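PDB 1VPD: tartronate semialdehyde reductase from Salmonella typhimurium, which probably catalyses the NAD(P)H-dependent reduction of tartronate semialdehyde to D-glycerate, the last step of galactarate degradation. Local coordinates for residues G135-F148 with M158-G171. Numbering follows the deposited sequence. Where two conformers were deposited one is given.
Sequences GTLSVMVGGDKAIF and MAGSVVHTGDIGAG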
# COMPACT_ATOMS: atom_id res chain seq x y z
N GLY A 135 -6.16 -3.29 11.91
CA GLY A 135 -7.25 -2.50 11.40
C GLY A 135 -7.20 -1.01 11.68
O GLY A 135 -8.25 -0.38 11.76
N THR A 136 -6.00 -0.44 11.79
CA THR A 136 -5.83 0.97 12.09
C THR A 136 -5.18 1.74 10.93
O THR A 136 -4.68 2.86 11.12
CB THR A 136 -4.98 1.18 13.36
OG1 THR A 136 -3.68 0.58 13.20
CG2 THR A 136 -5.60 0.46 14.57
N LEU A 137 -5.21 1.15 9.73
CA LEU A 137 -4.78 1.83 8.50
C LEU A 137 -5.44 3.18 8.31
O LEU A 137 -6.60 3.36 8.67
CB LEU A 137 -5.14 1.00 7.27
CG LEU A 137 -4.48 -0.36 7.12
CD1 LEU A 137 -5.14 -1.14 5.99
CD2 LEU A 137 -3.00 -0.20 6.84
N SER A 138 -4.72 4.13 7.71
CA SER A 138 -5.33 5.31 7.13
C SER A 138 -5.65 5.01 5.66
O SER A 138 -4.83 4.43 4.93
CB SER A 138 -4.41 6.52 7.23
OG SER A 138 -4.42 7.07 8.53
N VAL A 139 -6.83 5.43 5.23
CA VAL A 139 -7.31 5.27 3.88
C VAL A 139 -7.54 6.66 3.31
O VAL A 139 -8.11 7.53 3.97
CB VAL A 139 -8.63 4.43 3.87
CG1 VAL A 139 -9.11 4.18 2.47
CG2 VAL A 139 -8.42 3.12 4.59
N MSE A 140 -7.09 6.86 2.08
CA MSE A 140 -7.14 8.16 1.41
C MSE A 140 -7.81 7.95 0.06
O MSE A 140 -7.34 7.16 -0.73
CB MSE A 140 -5.72 8.75 1.29
CG MSE A 140 -4.72 7.85 0.55
SE MSE A 140 -2.91 7.91 1.32
CE MSE A 140 -3.28 7.13 3.04
N VAL A 141 -8.90 8.67 -0.20
CA VAL A 141 -9.84 8.28 -1.25
C VAL A 141 -10.13 9.39 -2.25
O VAL A 141 -10.38 10.53 -1.86
CB VAL A 141 -11.19 7.85 -0.62
CG1 VAL A 141 -12.08 7.23 -1.68
CG2 VAL A 141 -10.95 6.90 0.56
N GLY A 142 -10.12 9.05 -3.53
CA GLY A 142 -10.67 9.92 -4.55
C GLY A 142 -11.90 9.31 -5.19
O GLY A 142 -12.08 8.08 -5.19
N GLY A 143 -12.74 10.18 -5.74
CA GLY A 143 -13.94 9.78 -6.46
C GLY A 143 -15.13 10.62 -6.04
O GLY A 143 -14.99 11.64 -5.39
N ASP A 144 -16.32 10.19 -6.44
CA ASP A 144 -17.57 10.88 -6.11
C ASP A 144 -17.92 10.81 -4.63
O ASP A 144 -17.91 9.75 -4.03
CB ASP A 144 -18.67 10.26 -6.98
CG ASP A 144 -20.06 10.78 -6.68
OD1 ASP A 144 -20.27 11.57 -5.74
OD2 ASP A 144 -21.02 10.45 -7.37
N LYS A 145 -18.23 11.95 -4.05
CA LYS A 145 -18.57 12.00 -2.63
C LYS A 145 -19.72 11.06 -2.24
O LYS A 145 -19.70 10.48 -1.17
CB LYS A 145 -18.93 13.43 -2.20
CG LYS A 145 -19.19 13.59 -0.68
CD LYS A 145 -18.06 12.98 0.18
CE LYS A 145 -17.84 13.76 1.49
NZ LYS A 145 -18.52 13.13 2.68
N ALA A 146 -20.72 10.93 -3.10
CA ALA A 146 -21.87 10.08 -2.79
C ALA A 146 -21.44 8.64 -2.65
O ALA A 146 -21.94 7.94 -1.78
CB ALA A 146 -22.93 10.20 -3.84
N ILE A 147 -20.50 8.22 -3.49
CA ILE A 147 -20.00 6.85 -3.47
C ILE A 147 -19.09 6.65 -2.26
O ILE A 147 -19.18 5.64 -1.56
CB ILE A 147 -19.29 6.50 -4.81
CG1 ILE A 147 -20.19 6.77 -6.02
CG2 ILE A 147 -18.78 5.08 -4.81
CD1 ILE A 147 -21.39 5.88 -6.13
N PHE A 148 -18.23 7.63 -2.00
CA PHE A 148 -17.45 7.64 -0.76
C PHE A 148 -18.35 7.46 0.47
O PHE A 148 -18.10 6.62 1.33
CB PHE A 148 -16.65 8.95 -0.66
CG PHE A 148 -15.89 9.10 0.63
CD1 PHE A 148 -14.57 8.64 0.74
CD2 PHE A 148 -16.49 9.68 1.74
CE1 PHE A 148 -13.90 8.74 1.94
CE2 PHE A 148 -15.82 9.79 2.93
CZ PHE A 148 -14.50 9.32 3.03
N MSE A 158 -11.76 -1.60 8.02
CA MSE A 158 -10.35 -2.00 7.89
C MSE A 158 -9.37 -0.97 8.45
O MSE A 158 -8.15 -1.19 8.41
CB MSE A 158 -10.02 -2.22 6.41
CG MSE A 158 -10.71 -3.43 5.79
SE MSE A 158 -10.62 -3.45 3.86
CE MSE A 158 -11.72 -1.91 3.51
N ALA A 159 -9.90 0.13 8.98
CA ALA A 159 -9.13 1.37 9.13
C ALA A 159 -9.35 2.10 10.45
O ALA A 159 -10.40 1.98 11.10
CB ALA A 159 -9.50 2.30 7.99
N GLY A 160 -8.35 2.90 10.82
CA GLY A 160 -8.49 3.92 11.84
C GLY A 160 -9.00 5.25 11.32
O GLY A 160 -9.49 6.07 12.10
N SER A 161 -8.87 5.49 10.02
CA SER A 161 -9.24 6.75 9.41
C SER A 161 -9.54 6.54 7.93
O SER A 161 -8.82 5.83 7.26
CB SER A 161 -8.08 7.76 9.53
OG SER A 161 -8.39 8.96 8.86
N VAL A 162 -10.63 7.15 7.44
CA VAL A 162 -10.98 7.14 6.03
C VAL A 162 -11.35 8.55 5.61
O VAL A 162 -12.32 9.13 6.12
CB VAL A 162 -12.14 6.17 5.72
CG1 VAL A 162 -12.47 6.17 4.24
CG2 VAL A 162 -11.81 4.76 6.19
N VAL A 163 -10.55 9.14 4.72
CA VAL A 163 -10.69 10.55 4.36
C VAL A 163 -10.82 10.73 2.85
O VAL A 163 -10.04 10.19 2.06
CB VAL A 163 -9.47 11.36 4.88
CG1 VAL A 163 -9.46 12.78 4.31
CG2 VAL A 163 -9.43 11.36 6.40
N HIS A 164 -11.80 11.53 2.43
CA HIS A 164 -12.02 11.87 1.04
C HIS A 164 -11.13 13.05 0.66
O HIS A 164 -11.20 14.12 1.27
CB HIS A 164 -13.50 12.23 0.88
CG HIS A 164 -13.93 12.50 -0.53
ND1 HIS A 164 -13.63 11.67 -1.59
CD2 HIS A 164 -14.68 13.49 -1.04
CE1 HIS A 164 -14.17 12.15 -2.69
NE2 HIS A 164 -14.81 13.25 -2.39
N THR A 165 -10.30 12.87 -0.37
CA THR A 165 -9.29 13.87 -0.71
C THR A 165 -9.53 14.60 -2.02
O THR A 165 -8.82 15.57 -2.32
CB THR A 165 -7.88 13.23 -0.74
OG1 THR A 165 -7.84 12.21 -1.74
CG2 THR A 165 -7.53 12.58 0.58
N GLY A 166 -10.49 14.14 -2.82
CA GLY A 166 -10.79 14.79 -4.07
C GLY A 166 -11.46 13.87 -5.08
O GLY A 166 -12.00 12.82 -4.69
N ASP A 167 -11.41 14.28 -6.35
CA ASP A 167 -11.97 13.51 -7.46
C ASP A 167 -11.09 12.28 -7.71
O ASP A 167 -10.00 12.15 -7.14
CB ASP A 167 -12.00 14.34 -8.75
CG ASP A 167 -12.95 15.54 -8.68
OD1 ASP A 167 -13.85 15.58 -7.81
OD2 ASP A 167 -12.86 16.48 -9.48
N ILE A 168 -11.56 11.41 -8.59
CA ILE A 168 -10.85 10.17 -8.92
C ILE A 168 -9.38 10.46 -9.26
O ILE A 168 -9.08 11.35 -10.04
CB ILE A 168 -11.58 9.40 -10.07
CG1 ILE A 168 -10.89 8.07 -10.36
CG2 ILE A 168 -11.69 10.26 -11.35
CD1 ILE A 168 -11.12 7.00 -9.31
N GLY A 169 -8.50 9.69 -8.64
CA GLY A 169 -7.06 9.89 -8.73
C GLY A 169 -6.44 10.60 -7.54
O GLY A 169 -5.24 10.45 -7.30
N ALA A 170 -7.24 11.34 -6.78
CA ALA A 170 -6.74 12.10 -5.65
C ALA A 170 -6.30 11.22 -4.51
O ALA A 170 -5.41 11.59 -3.75
CB ALA A 170 -7.77 13.14 -5.15
N GLY A 171 -6.90 10.04 -4.40
CA GLY A 171 -6.43 9.06 -3.43
C GLY A 171 -4.97 8.70 -3.71
O GLY A 171 -4.13 8.73 -2.81
O HOH W 1 -5.05 9.67 9.13
O HOH W 2 -7.19 8.57 6.40
O HOH W 3 -14.98 14.51 -5.50
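Val141 and Thr165 share the straightest bond between the parallel strands 137-142 and 161-166: Thr165 N reaches Val141 O at 2.8 Å, with an N-H...O angle of 176°. Upstream the ladder alternates in the parallel manner, Val139 N giving to Ser161 O, Val163 N to Val139 O and Val141 N to Val163 O. Leu137 O takes Gly160 N at 2.8 Å and, weakly, Ser161 N. Further along, Gly143 N donates to Gly166 O (2.9 Å). One water bridges Val139 O and Ser161 OG, so this carbonyl has a second donor besides Val163 N; another links Gly143 O with Asp167 OD1. In the conformer given, Asp144 is the N-cap of helix 145-156, its OD1 accepting from Ala146 N.

On the face carrying Val139, Val141, Val162 and His164, the first turn of that helix folds back over the sheet. A chi1 of 176°, which sets CG opposite the backbone N, lets Phe148 place its ring against His164 CB, which stands over the centre of one face, 3.6 Å from the centroid, as a CH-pi contact. The imidazole is inclined by 36° to the phenyl plane, while in the conformer given Lys145 CD passes 3.6 Å from His164 CD2 and the lysine's amino end turns to a salt bridge with Asp149. Val162 CG1 packs against Phe148 CE1 at 3.7 Å, and Met155 of the same helix also touches Val141, Phe148 and Val162. Val139 CG2 meets Ala159 CB near the start of the strands.

Strand, helix and edge strand thus form a beta-alpha-beta crossover, which ends the mixed sheet of the Rossmann-type NAD-binding domain and leads into helix 170-198.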